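VESB protease (Vibrio cholerae, PDB 4LK4) probably acts as a secreted serine endopeptidase of the trypsin-like S1 family, cutting peptide bonds in proteins outside the cell. Local coordinates at residues I25-R31 against A64-I70. The protein carries 1 engineered substitution. Sequence-based numbering, arbitrary orientation.
Sequences IVALVKR and ASVDVII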
# COMPACT_ATOMS: atom_id res chain seq x y z
N ILE A 25 10.96 8.16 -6.55
CA ILE A 25 9.56 8.26 -6.97
C ILE A 25 9.17 7.04 -7.80
O ILE A 25 10.01 6.42 -8.45
CB ILE A 25 9.33 9.50 -7.84
CG1 ILE A 25 7.85 9.85 -7.99
CG2 ILE A 25 9.89 9.29 -9.23
CD1 ILE A 25 7.17 10.25 -6.71
N VAL A 26 7.89 6.71 -7.82
CA VAL A 26 7.44 5.60 -8.64
C VAL A 26 6.14 5.93 -9.38
O VAL A 26 5.20 6.47 -8.79
CB VAL A 26 7.18 4.37 -7.77
CG1 VAL A 26 6.77 3.19 -8.62
CG2 VAL A 26 8.40 4.07 -6.92
N ALA A 27 6.11 5.60 -10.68
CA ALA A 27 4.89 5.65 -11.45
C ALA A 27 4.30 4.26 -11.55
O ALA A 27 4.98 3.28 -11.87
CB ALA A 27 5.16 6.20 -12.81
N LEU A 28 3.01 4.17 -11.27
CA LEU A 28 2.28 2.92 -11.43
C LEU A 28 1.57 2.95 -12.78
O LEU A 28 0.81 3.88 -13.08
CB LEU A 28 1.28 2.74 -10.29
CG LEU A 28 1.91 2.67 -8.89
CD1 LEU A 28 0.80 2.39 -7.89
CD2 LEU A 28 2.96 1.58 -8.81
N VAL A 29 1.84 1.95 -13.61
CA VAL A 29 1.31 2.00 -14.96
C VAL A 29 0.73 0.67 -15.31
O VAL A 29 1.18 -0.36 -14.82
CB VAL A 29 2.37 2.45 -15.98
CG1 VAL A 29 3.15 3.64 -15.44
CG2 VAL A 29 3.34 1.35 -16.28
N LYS A 30 -0.28 0.71 -16.18
CA LYS A 30 -0.98 -0.46 -16.61
C LYS A 30 -0.02 -1.33 -17.39
O LYS A 30 0.71 -0.85 -18.25
CB LYS A 30 -2.19 -0.06 -17.47
CG LYS A 30 -2.91 -1.26 -18.09
CD LYS A 30 -4.35 -0.91 -18.47
CE LYS A 30 -5.00 -2.04 -19.26
NZ LYS A 30 -4.76 -1.82 -20.72
N ARG A 31 -0.04 -2.64 -17.10
CA ARG A 31 0.85 -3.57 -17.75
C ARG A 31 0.55 -3.69 -19.23
O ARG A 31 -0.61 -3.78 -19.63
CB ARG A 31 0.76 -4.96 -17.11
CG ARG A 31 1.86 -5.88 -17.65
CD ARG A 31 2.03 -7.14 -16.86
NE ARG A 31 2.20 -6.90 -15.44
CZ ARG A 31 2.24 -7.88 -14.53
NH1 ARG A 31 2.11 -9.14 -14.91
NH2 ARG A 31 2.38 -7.60 -13.25
N ALA A 64 -1.39 -8.54 -11.60
CA ALA A 64 -0.97 -8.95 -12.97
C ALA A 64 -1.25 -7.91 -14.05
O ALA A 64 -0.77 -8.05 -15.17
CB ALA A 64 -1.61 -10.28 -13.37
N SER A 65 -2.04 -6.89 -13.73
CA SER A 65 -2.29 -5.82 -14.67
C SER A 65 -1.44 -4.57 -14.35
O SER A 65 -1.69 -3.47 -14.90
CB SER A 65 -3.77 -5.48 -14.65
OG SER A 65 -4.07 -4.84 -13.41
N VAL A 66 -0.44 -4.71 -13.48
CA VAL A 66 0.30 -3.52 -13.00
C VAL A 66 1.81 -3.65 -13.09
O VAL A 66 2.38 -4.65 -12.66
CB VAL A 66 -0.09 -3.18 -11.55
CG1 VAL A 66 0.90 -2.19 -10.93
CG2 VAL A 66 -1.51 -2.63 -11.53
N ASP A 67 2.43 -2.62 -13.66
CA ASP A 67 3.87 -2.41 -13.61
C ASP A 67 4.15 -1.18 -12.77
O ASP A 67 3.28 -0.35 -12.56
CB ASP A 67 4.46 -2.14 -14.99
CG ASP A 67 4.40 -3.34 -15.91
OD1 ASP A 67 4.39 -4.48 -15.39
OD2 ASP A 67 4.35 -3.13 -17.16
N VAL A 68 5.39 -1.07 -12.31
CA VAL A 68 5.87 0.14 -11.70
C VAL A 68 7.11 0.60 -12.44
O VAL A 68 7.82 -0.21 -13.06
CB VAL A 68 6.21 -0.04 -10.20
CG1 VAL A 68 5.13 -0.83 -9.52
CG2 VAL A 68 7.57 -0.71 -10.02
N ILE A 69 7.35 1.90 -12.37
CA ILE A 69 8.56 2.51 -12.96
C ILE A 69 9.22 3.34 -11.89
O ILE A 69 8.70 4.38 -11.52
CB ILE A 69 8.28 3.44 -14.14
CG1 ILE A 69 7.54 2.69 -15.23
CG2 ILE A 69 9.61 3.97 -14.70
CD1 ILE A 69 6.98 3.60 -16.32
N ILE A 70 10.32 2.81 -11.37
CA ILE A 70 11.05 3.40 -10.25
C ILE A 70 12.00 4.43 -10.83
O ILE A 70 12.72 4.14 -11.78
CB ILE A 70 11.90 2.32 -9.49
CG1 ILE A 70 10.99 1.20 -8.95
CG2 ILE A 70 12.67 2.93 -8.34
CD1 ILE A 70 11.70 0.13 -8.16
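Arg31 reaches across the end of the antiparallel pair formed by strands 25-30 and 66-70, its chain leaving extended and bending at chi3 (-53°), which swings the guanidinium against Ala64. Ala64 O sits over one face without a hydrogen bond from the group, while Val66 O, at the edge, takes a nearly straight one from Arg31 NH2 (3.0 Å, 168°). Asp67 crosses Arg31 at about a right angle, its carboxylate plane almost parallel to the guanidinium; the salt bridge runs from Arg31 NE to Asp67 OD1 at 3.3 Å, though as a hydrogen bond it is weak and bent. Asp67 OD2 pairs with Arg83, so two arginines probably balance the buried acid.

Ala27 with Ile69 and Val29 with Asp67 are the hydrogen-bonded pairs, two N-H...O bonds each. On their face Val29 CG1 meets Ile69 CD1 at 3.9 Å, and short Ala27 suits a place shared with Ile69, Leu75 and Trp140. On the other, Leu28 and Val68 lie side by side, CD2 to CG1 3.3 Å, and Val26 CG1 reaches Val68 CB at 3.6 Å. CB-branched Val and Ile suit extended strands; apolar Val26, Leu28, Val68 and Ile70 suit the barrel interior.

The pairing closes the first of the trypsin-like fold's two beta-barrels: strand 39-46 flanks 25-30, strand 82-91 flanks 66-70, and Leu109 of strand 105-109 packs inside against Val68 and Ile70.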